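Long-range contacts in triabin (Triatoma pallidipennis, PDB 1AVG), which inhibits thrombin by forming a non-covalent one-to-one complex with it, blocking fibrin formation and platelet aggregation while barely affecting its amidolytic activity: residues E18-H29 with G49-Y58; N89-T97 with V109-S117. One frame throughout, in Å; residues are numbered along the deposited sequence.

Interaction 1. Residues E18-H29 with G49-Y58; sequences EEFFNGTWYLAH and GFTQIVEIGY
E55 OE2 is gripped from two directions: H29 NE2 donates to it at 2.6 Å, and R111 adds a salt bridge. The imidazole meets the oxygen on its anti side, 31° out of the carboxylate plane. E55 gets there by an extended chain, with CG anti to the backbone N (chi1 -174°), and L27 CD2 lies alongside its carboxylate. Y58 CB lies over one face of the H29 ring, 4.1 Å from the centroid; the two rings are near parallel but slid apart. Strands 24-28 and 51-56 run parallel, joined by bonds such as V54 N to W25 O (2.9 Å) and L27 N to V54 O (2.8 Å). On the E55 face, I53 CD1 packs against W25 CB at 4.0 Å, while W25 NE1 donates to F20 O (3.0 Å), tying the helix end to the strand. On the other face, T24 OG1 donates to a lone pair of Q52 OE1 (3.0 Å), and Y26 CD2 lies beside V54 CB (3.7 Å). In this calycin barrel, strand 51-56 inserts between 24-28 and 37-43, unlike the next-neighbour order of classical lipocalins; helix 138-141 covers the T24 and V54 face, and strand 122-128 meets L27 and H29.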
loop_
_atom_site.group_PDB
_atom_site.type_symbol
_atom_site.label_atom_id
_atom_site.label_comp_id
_atom_site.label_asym_id
_atom_site.label_seq_id
_atom_site.Cartn_x
_atom_site.Cartn_y
_atom_site.Cartn_z
ATOM N N GLU C 18 28.184 -0.643 3.365
ATOM C CA GLU C 18 28.703 0.277 4.366
ATOM C C GLU C 18 27.777 1.429 4.748
ATOM O O GLU C 18 28.031 2.127 5.729
ATOM C CB GLU C 18 30.094 0.784 3.993
ATOM C CG GLU C 18 30.970 1.094 5.220
ATOM C CD GLU C 18 31.022 -0.054 6.242
ATOM O OE1 GLU C 18 31.135 -1.236 5.839
ATOM O OE2 GLU C 18 30.951 0.231 7.458
ATOM N N GLU C 19 26.729 1.660 3.965
ATOM C CA GLU C 19 25.780 2.713 4.309
ATOM C C GLU C 19 24.835 2.093 5.324
ATOM O O GLU C 19 24.266 2.782 6.172
ATOM C CB GLU C 19 24.999 3.198 3.084
ATOM C CG GLU C 19 25.702 4.282 2.276
ATOM C CD GLU C 19 24.785 4.941 1.252
ATOM O OE1 GLU C 19 24.453 4.295 0.234
ATOM O OE2 GLU C 19 24.398 6.109 1.466
ATOM N N PHE C 20 24.674 0.777 5.230
ATOM C CA PHE C 20 23.819 0.077 6.158
ATOM C C PHE C 20 24.553 -0.258 7.442
ATOM O O PHE C 20 24.072 0.060 8.524
ATOM C CB PHE C 20 23.257 -1.207 5.561
ATOM C CG PHE C 20 22.356 -1.941 6.508
ATOM C CD1 PHE C 20 22.888 -2.774 7.496
ATOM C CD2 PHE C 20 20.983 -1.737 6.474
ATOM C CE1 PHE C 20 22.068 -3.381 8.435
ATOM C CE2 PHE C 20 20.153 -2.344 7.412
ATOM C CZ PHE C 20 20.701 -3.167 8.395
ATOM N N PHE C 21 25.668 -0.973 7.330
ATOM C CA PHE C 21 26.439 -1.347 8.510
ATOM C C PHE C 21 27.212 -0.165 9.054
ATOM O O PHE C 21 28.445 -0.107 9.011
ATOM C CB PHE C 21 27.351 -2.534 8.227
ATOM C CG PHE C 21 26.604 -3.772 7.898
ATOM C CD1 PHE C 21 25.852 -4.417 8.873
ATOM C CD2 PHE C 21 26.605 -4.277 6.605
ATOM C CE1 PHE C 21 25.107 -5.550 8.561
ATOM C CE2 PHE C 21 25.865 -5.408 6.283
ATOM C CZ PHE C 21 25.113 -6.047 7.261
ATOM N N ASN C 22 26.445 0.769 9.593
ATOM C CA ASN C 22 26.960 1.988 10.170
ATOM C C ASN C 22 25.802 2.553 10.971
ATOM O O ASN C 22 24.681 2.628 10.474
ATOM C CB ASN C 22 27.358 2.961 9.058
ATOM C CG ASN C 22 27.826 4.302 9.591
ATOM O OD1 ASN C 22 28.542 4.374 10.596
ATOM N ND2 ASN C 22 27.432 5.374 8.913
ATOM N N GLY C 23 26.048 2.866 12.236
ATOM C CA GLY C 23 24.997 3.425 13.068
ATOM C C GLY C 23 24.158 2.441 13.862
ATOM O O GLY C 23 24.593 1.331 14.183
ATOM N N THR C 24 22.941 2.865 14.179
ATOM C CA THR C 24 22.012 2.065 14.958
ATOM C C THR C 24 20.683 1.870 14.231
ATOM O O THR C 24 20.139 2.800 13.640
ATOM C CB THR C 24 21.738 2.730 16.334
ATOM O OG1 THR C 24 22.983 2.985 17.007
ATOM C CG2 THR C 24 20.863 1.836 17.206
ATOM N N TRP C 25 20.194 0.636 14.263
ATOM C CA TRP C 25 18.923 0.264 13.659
ATOM C C TRP C 25 18.147 -0.396 14.779
ATOM O O TRP C 25 18.721 -1.117 15.594
ATOM C CB TRP C 25 19.118 -0.763 12.546
ATOM C CG TRP C 25 19.783 -0.246 11.311
ATOM C CD1 TRP C 25 21.098 -0.393 10.964
ATOM C CD2 TRP C 25 19.149 0.415 10.206
ATOM N NE1 TRP C 25 21.317 0.123 9.707
ATOM C CE2 TRP C 25 20.136 0.621 9.219
ATOM C CE3 TRP C 25 17.841 0.845 9.951
ATOM C CZ2 TRP C 25 19.851 1.236 7.994
ATOM C CZ3 TRP C 25 17.561 1.456 8.734
ATOM C CH2 TRP C 25 18.561 1.643 7.773
ATOM N N TYR C 26 16.858 -0.112 14.850
ATOM C CA TYR C 26 15.990 -0.698 15.859
ATOM C C TYR C 26 15.076 -1.672 15.137
ATOM O O TYR C 26 14.566 -1.368 14.071
ATOM C CB TYR C 26 15.182 0.390 16.556
ATOM C CG TYR C 26 16.011 1.263 17.462
ATOM C CD1 TYR C 26 16.668 2.386 16.970
ATOM C CD2 TYR C 26 16.116 0.979 18.820
ATOM C CE1 TYR C 26 17.408 3.211 17.814
ATOM C CE2 TYR C 26 16.844 1.787 19.670
ATOM C CZ TYR C 26 17.487 2.904 19.165
ATOM O OH TYR C 26 18.172 3.731 20.031
ATOM N N LEU C 27 14.874 -2.842 15.717
ATOM C CA LEU C 27 14.055 -3.866 15.097
ATOM C C LEU C 27 13.069 -4.493 16.090
ATOM O O LEU C 27 13.475 -5.199 17.010
ATOM C CB LEU C 27 14.990 -4.917 14.490
ATOM C CG LEU C 27 14.566 -6.350 14.194
ATOM C CD1 LEU C 27 13.462 -6.406 13.168
ATOM C CD2 LEU C 27 15.782 -7.086 13.686
ATOM N N ALA C 28 11.780 -4.203 15.916
ATOM C CA ALA C 28 10.743 -4.742 16.791
ATOM C C ALA C 28 10.019 -5.852 16.066
ATOM O O ALA C 28 9.903 -5.836 14.839
ATOM C CB ALA C 28 9.764 -3.662 17.188
ATOM N N HIS C 29 9.529 -6.821 16.829
ATOM C CA HIS C 29 8.815 -7.948 16.235
ATOM C C HIS C 29 7.308 -7.784 16.269
ATOM O O HIS C 29 6.568 -8.692 15.906
ATOM C CB HIS C 29 9.234 -9.263 16.901
ATOM C CG HIS C 29 10.569 -9.764 16.451
ATOM N ND1 HIS C 29 10.726 -10.938 15.752
ATOM C CD2 HIS C 29 11.812 -9.240 16.584
ATOM C CE1 HIS C 29 12.004 -11.123 15.475
ATOM N NE2 HIS C 29 12.684 -10.103 15.969
ATOM N N GLY C 49 32.511 -0.843 10.550
ATOM C CA GLY C 49 31.058 -0.777 10.536
ATOM C C GLY C 49 30.376 -1.287 11.793
ATOM O O GLY C 49 29.470 -2.123 11.721
ATOM N N PHE C 50 30.801 -0.771 12.943
ATOM C CA PHE C 50 30.244 -1.152 14.241
ATOM C C PHE C 50 28.782 -0.706 14.307
ATOM O O PHE C 50 28.468 0.380 14.798
ATOM C CB PHE C 50 31.062 -0.493 15.357
ATOM C CG PHE C 50 30.656 -0.900 16.743
ATOM C CD1 PHE C 50 31.037 -2.135 17.261
ATOM C CD2 PHE C 50 29.938 -0.025 17.556
ATOM C CE1 PHE C 50 30.713 -2.490 18.568
ATOM C CE2 PHE C 50 29.609 -0.370 18.864
ATOM C CZ PHE C 50 29.998 -1.603 19.370
ATOM N N THR C 51 27.901 -1.548 13.783
ATOM C CA THR C 51 26.473 -1.259 13.752
ATOM C C THR C 51 25.782 -1.875 14.950
ATOM O O THR C 51 26.043 -3.025 15.298
ATOM C CB THR C 51 25.834 -1.846 12.506
ATOM O OG1 THR C 51 26.721 -1.669 11.396
ATOM C CG2 THR C 51 24.516 -1.150 12.215
ATOM N N GLN C 52 24.902 -1.114 15.584
ATOM C CA GLN C 52 24.175 -1.615 16.738
ATOM C C GLN C 52 22.735 -1.882 16.335
ATOM O O GLN C 52 22.014 -0.964 15.934
ATOM C CB GLN C 52 24.202 -0.604 17.879
ATOM C CG GLN C 52 25.584 -0.119 18.258
ATOM C CD GLN C 52 25.535 0.951 19.325
ATOM O OE1 GLN C 52 24.760 1.907 19.233
ATOM N NE2 GLN C 52 26.352 0.792 20.353
ATOM N N ILE C 53 22.344 -3.150 16.366
ATOM C CA ILE C 53 20.985 -3.534 16.031
ATOM C C ILE C 53 20.335 -3.821 17.376
ATOM O O ILE C 53 20.823 -4.651 18.138
ATOM C CB ILE C 53 20.928 -4.828 15.183
ATOM C CG1 ILE C 53 21.842 -4.733 13.951
ATOM C CG2 ILE C 53 19.489 -5.122 14.780
ATOM C CD1 ILE C 53 21.208 -4.163 12.709
ATOM N N VAL C 54 19.307 -3.059 17.714
ATOM C CA VAL C 54 18.593 -3.265 18.959
ATOM C C VAL C 54 17.342 -4.037 18.560
ATOM O O VAL C 54 16.491 -3.503 17.857
ATOM C CB VAL C 54 18.218 -1.921 19.615
ATOM C CG1 VAL C 54 17.344 -2.143 20.825
ATOM C CG2 VAL C 54 19.472 -1.178 20.021
ATOM N N GLU C 55 17.277 -5.310 18.940
ATOM C CA GLU C 55 16.139 -6.158 18.608
ATOM C C GLU C 55 15.174 -6.269 19.779
ATOM O O GLU C 55 15.585 -6.546 20.899
ATOM C CB GLU C 55 16.618 -7.543 18.180
ATOM C CG GLU C 55 15.501 -8.445 17.685
ATOM C CD GLU C 55 16.003 -9.596 16.844
ATOM O OE1 GLU C 55 17.186 -9.594 16.460
ATOM O OE2 GLU C 55 15.211 -10.512 16.556
ATOM N N ILE C 56 13.884 -6.109 19.503
ATOM C CA ILE C 56 12.850 -6.149 20.533
ATOM C C ILE C 56 11.749 -7.159 20.229
ATOM O O ILE C 56 11.367 -7.339 19.068
ATOM C CB ILE C 56 12.175 -4.777 20.646
ATOM C CG1 ILE C 56 13.225 -3.685 20.831
ATOM C CG2 ILE C 56 11.209 -4.763 21.801
ATOM C CD1 ILE C 56 12.943 -2.421 20.044
ATOM N N GLY C 57 11.261 -7.821 21.275
ATOM C CA GLY C 57 10.169 -8.779 21.151
ATOM C C GLY C 57 10.470 -10.191 20.684
ATOM O O GLY C 57 9.541 -10.978 20.429
ATOM N N TYR C 58 11.753 -10.526 20.568
ATOM C CA TYR C 58 12.136 -11.854 20.116
ATOM C C TYR C 58 12.269 -12.779 21.311
ATOM O O TYR C 58 13.304 -12.831 21.965
ATOM C CB TYR C 58 13.443 -11.801 19.328
ATOM C CG TYR C 58 13.724 -13.038 18.507
ATOM C CD1 TYR C 58 12.720 -13.653 17.765
ATOM C CD2 TYR C 58 15.005 -13.584 18.462
ATOM C CE1 TYR C 58 12.984 -14.782 16.998
ATOM C CE2 TYR C 58 15.282 -14.709 17.702
ATOM C CZ TYR C 58 14.270 -15.305 16.972
ATOM O OH TYR C 58 14.548 -16.427 16.227
#

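Interaction 2. Residues N89-T97 with V109-S117; sequences NTEFEADFT and VCRSITFTS
F92 is the apolar centre: its CD1 and CE1 lie against I113 CG2, while its CB packs on F115 CD2 at 3.6 Å. A chi1 of 66° places CG between the backbone N and the carbonyl carbon, setting F92 CG over one face of the F115 ring. The two rings point the same way, with centroids 5.0 Å apart and planes inclined at 38°, an oblique pair. Farther along the same face, F96 CB touches V109 CG1 at 4.0 Å. The F96 ring offers its edge to the aliphatic part of R111, with CE1 against CD near the ring plane. Ring and guanidinium are nearly coplanar, 8° apart, so the charged group is not stacked on this ring; its cation-pi partner is Y58, and R111 NH2 makes its salt bridge to E55 OE2. In the antiparallel ladder, E93, D95 and T97 exchange paired bonds with T114, S112 and C110, as in S112 N to D95 O (3.0 Å) and T97 N to C110 O (2.9 Å). These six side chains occupy the reverse face: D95 OD1 hydrogen-bonds to S81 OG, S112 OG to D122 OD2, and C110 is disulfide-linked to C6, tying the N-terminal region to the barrel. The pair is the body of hairpin 92-101/106-115, between strand 80-86, which makes backbone hydrogen bonds to F92, A94 and F96, and strand 122-128, likewise to V109 and R111.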
loop_
_atom_site.group_PDB
_atom_site.type_symbol
_atom_site.label_atom_id
_atom_site.label_comp_id
_atom_site.label_asym_id
_atom_site.label_seq_id
_atom_site.Cartn_x
_atom_site.Cartn_y
_atom_site.Cartn_z
ATOM N N ASN C 89 27.124 -16.774 26.352
ATOM C CA ASN C 89 27.781 -17.672 25.400
ATOM C C ASN C 89 26.779 -18.513 24.624
ATOM O O ASN C 89 26.919 -19.734 24.553
ATOM C CB ASN C 89 28.767 -18.582 26.132
ATOM C CG ASN C 89 29.612 -17.827 27.135
ATOM O OD1 ASN C 89 30.411 -16.966 26.771
ATOM N ND2 ASN C 89 29.412 -18.123 28.411
ATOM N N THR C 90 25.786 -17.856 24.027
ATOM C CA THR C 90 24.751 -18.553 23.272
ATOM C C THR C 90 25.207 -19.009 21.885
ATOM O O THR C 90 25.243 -20.213 21.601
ATOM C CB THR C 90 23.460 -17.699 23.142
ATOM O OG1 THR C 90 22.923 -17.431 24.442
ATOM C CG2 THR C 90 22.405 -18.426 22.328
ATOM N N GLU C 91 25.532 -18.049 21.023
ATOM C CA GLU C 91 25.974 -18.335 19.656
ATOM C C GLU C 91 24.910 -18.868 18.687
ATOM O O GLU C 91 24.134 -19.779 18.996
ATOM C CB GLU C 91 27.197 -19.252 19.666
ATOM C CG GLU C 91 28.356 -18.666 20.468
ATOM C CD GLU C 91 29.643 -19.467 20.371
ATOM O OE1 GLU C 91 29.651 -20.530 19.703
ATOM O OE2 GLU C 91 30.652 -19.019 20.965
ATOM N N PHE C 92 24.890 -18.269 17.504
ATOM C CA PHE C 92 23.961 -18.621 16.438
ATOM C C PHE C 92 24.429 -17.870 15.204
ATOM O O PHE C 92 25.189 -16.908 15.308
ATOM C CB PHE C 92 22.533 -18.167 16.791
ATOM C CG PHE C 92 22.363 -16.661 16.872
ATOM C CD1 PHE C 92 22.089 -15.912 15.732
ATOM C CD2 PHE C 92 22.505 -15.996 18.082
ATOM C CE1 PHE C 92 21.963 -14.525 15.794
ATOM C CE2 PHE C 92 22.380 -14.604 18.155
ATOM C CZ PHE C 92 22.110 -13.872 17.008
ATOM N N GLU C 93 23.999 -18.307 14.034
ATOM C CA GLU C 93 24.377 -17.602 12.825
ATOM C C GLU C 93 23.161 -16.831 12.326
ATOM O O GLU C 93 22.013 -17.272 12.488
ATOM C CB GLU C 93 24.866 -18.562 11.740
ATOM C CG GLU C 93 25.379 -17.840 10.488
ATOM C CD GLU C 93 25.471 -18.731 9.254
ATOM O OE1 GLU C 93 24.457 -19.376 8.896
ATOM O OE2 GLU C 93 26.551 -18.761 8.623
ATOM N N ALA C 94 23.424 -15.664 11.756
ATOM C CA ALA C 94 22.380 -14.818 11.210
ATOM C C ALA C 94 22.790 -14.427 9.797
ATOM O O ALA C 94 23.903 -13.943 9.578
ATOM C CB ALA C 94 22.201 -13.571 12.073
ATOM N N ASP C 95 21.921 -14.721 8.835
ATOM C CA ASP C 95 22.173 -14.387 7.438
ATOM C C ASP C 95 21.152 -13.339 7.029
ATOM O O ASP C 95 19.980 -13.459 7.390
ATOM C CB ASP C 95 22.035 -15.635 6.559
ATOM C CG ASP C 95 22.958 -16.768 6.999
ATOM O OD1 ASP C 95 24.061 -16.481 7.499
ATOM O OD2 ASP C 95 22.584 -17.948 6.853
ATOM N N PHE C 96 21.607 -12.277 6.366
ATOM C CA PHE C 96 20.718 -11.201 5.911
ATOM C C PHE C 96 20.626 -11.122 4.387
ATOM O O PHE C 96 21.654 -11.049 3.708
ATOM C CB PHE C 96 21.223 -9.834 6.373
ATOM C CG PHE C 96 21.338 -9.675 7.855
ATOM C CD1 PHE C 96 20.479 -10.341 8.720
ATOM C CD2 PHE C 96 22.307 -8.827 8.386
ATOM C CE1 PHE C 96 20.584 -10.161 10.094
ATOM C CE2 PHE C 96 22.422 -8.640 9.753
ATOM C CZ PHE C 96 21.558 -9.309 10.613
ATOM N N THR C 97 19.405 -11.146 3.858
ATOM C CA THR C 97 19.169 -11.005 2.416
ATOM C C THR C 97 18.402 -9.691 2.334
ATOM O O THR C 97 17.236 -9.619 2.734
ATOM C CB THR C 97 18.286 -12.138 1.851
ATOM O OG1 THR C 97 18.948 -13.397 2.007
ATOM C CG2 THR C 97 18.001 -11.908 0.376
ATOM N N VAL C 109 14.190 -6.887 5.233
ATOM C CA VAL C 109 15.269 -7.873 5.135
ATOM C C VAL C 109 14.783 -9.287 5.476
ATOM O O VAL C 109 13.926 -9.462 6.336
ATOM C CB VAL C 109 16.431 -7.487 6.139
ATOM C CG1 VAL C 109 17.475 -8.574 6.221
ATOM C CG2 VAL C 109 17.092 -6.181 5.730
ATOM N N CYS C 110 15.290 -10.292 4.772
ATOM C CA CYS C 110 14.913 -11.664 5.083
ATOM C C CYS C 110 16.067 -12.191 5.923
ATOM O O CYS C 110 17.217 -12.119 5.500
ATOM C CB CYS C 110 14.747 -12.497 3.820
ATOM S SG CYS C 110 13.830 -14.045 4.097
ATOM N N ARG C 111 15.764 -12.655 7.130
ATOM C CA ARG C 111 16.769 -13.155 8.054
ATOM C C ARG C 111 16.643 -14.631 8.392
ATOM O O ARG C 111 15.546 -15.143 8.627
ATOM C CB ARG C 111 16.695 -12.331 9.327
ATOM C CG ARG C 111 17.577 -12.764 10.482
ATOM C CD ARG C 111 17.862 -11.520 11.306
ATOM N NE ARG C 111 17.742 -11.637 12.760
ATOM C CZ ARG C 111 16.769 -12.261 13.411
ATOM N NH1 ARG C 111 15.798 -12.889 12.760
ATOM N NH2 ARG C 111 16.673 -12.107 14.722
ATOM N N SER C 112 17.774 -15.318 8.372
ATOM C CA SER C 112 17.818 -16.722 8.724
ATOM C C SER C 112 18.672 -16.821 9.967
ATOM O O SER C 112 19.844 -16.433 9.947
ATOM C CB SER C 112 18.449 -17.545 7.609
ATOM O OG SER C 112 17.639 -17.504 6.458
ATOM N N ILE C 113 18.058 -17.220 11.074
ATOM C CA ILE C 113 18.804 -17.371 12.312
ATOM C C ILE C 113 18.945 -18.867 12.484
ATOM O O ILE C 113 18.007 -19.632 12.215
ATOM C CB ILE C 113 18.094 -16.767 13.577
ATOM C CG1 ILE C 113 16.933 -15.850 13.197
ATOM C CG2 ILE C 113 19.084 -15.951 14.393
ATOM C CD1 ILE C 113 15.586 -16.541 13.120
ATOM N N THR C 114 20.136 -19.282 12.877
ATOM C CA THR C 114 20.415 -20.689 13.086
ATOM C C THR C 114 21.118 -20.861 14.432
ATOM O O THR C 114 22.341 -20.703 14.540
ATOM C CB THR C 114 21.304 -21.233 11.956
ATOM O OG1 THR C 114 20.730 -20.890 10.687
ATOM C CG2 THR C 114 21.422 -22.732 12.060
ATOM N N PHE C 115 20.333 -21.100 15.474
ATOM C CA PHE C 115 20.902 -21.294 16.799
ATOM C C PHE C 115 21.560 -22.653 16.799
ATOM O O PHE C 115 21.117 -23.555 16.083
ATOM C CB PHE C 115 19.817 -21.225 17.871
ATOM C CG PHE C 115 19.192 -19.874 17.997
ATOM C CD1 PHE C 115 18.140 -19.502 17.166
ATOM C CD2 PHE C 115 19.677 -18.958 18.919
ATOM C CE1 PHE C 115 17.580 -18.233 17.248
ATOM C CE2 PHE C 115 19.126 -17.689 19.010
ATOM C CZ PHE C 115 18.073 -17.323 18.170
ATOM N N THR C 116 22.637 -22.785 17.566
ATOM C CA THR C 116 23.366 -24.046 17.661
ATOM C C THR C 116 22.405 -25.183 18.020
ATOM O O THR C 116 22.601 -26.338 17.623
ATOM C CB THR C 116 24.487 -23.934 18.710
ATOM O OG1 THR C 116 23.990 -23.250 19.870
ATOM C CG2 THR C 116 25.668 -23.156 18.140
ATOM N N SER C 117 21.342 -24.814 18.735
ATOM C CA SER C 117 20.297 -25.728 19.178
ATOM C C SER C 117 19.397 -26.169 18.011
ATOM O O SER C 117 19.717 -27.128 17.303
ATOM C CB SER C 117 19.464 -25.046 20.271
ATOM O OG SER C 117 20.294 -24.309 21.158
#

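From the N terminus, the chain leaves helix 17-20, runs one way along strand 24-28, back along 37-43 and again in the first direction along 51-56; interaction 1 closes that loop by pairing the first strand with the third. Interaction 2 opens only later, closing the shorter loop of the 92-101/106-115 hairpin, so the two follow in series, neither nested nor crossed. Their centres lie about 14 Å apart in one sheet, and they meet across the barrel interior: F21 packs on F96, and Y58 OH, hydrogen-bonded to E121, lies beside I113 and F115. Strand 122-128 borders both 24-28 and 106-115, closing the barrel, while 37-43, 66-71 and 80-86 lie between 51-56 and 92-101 the longer way round.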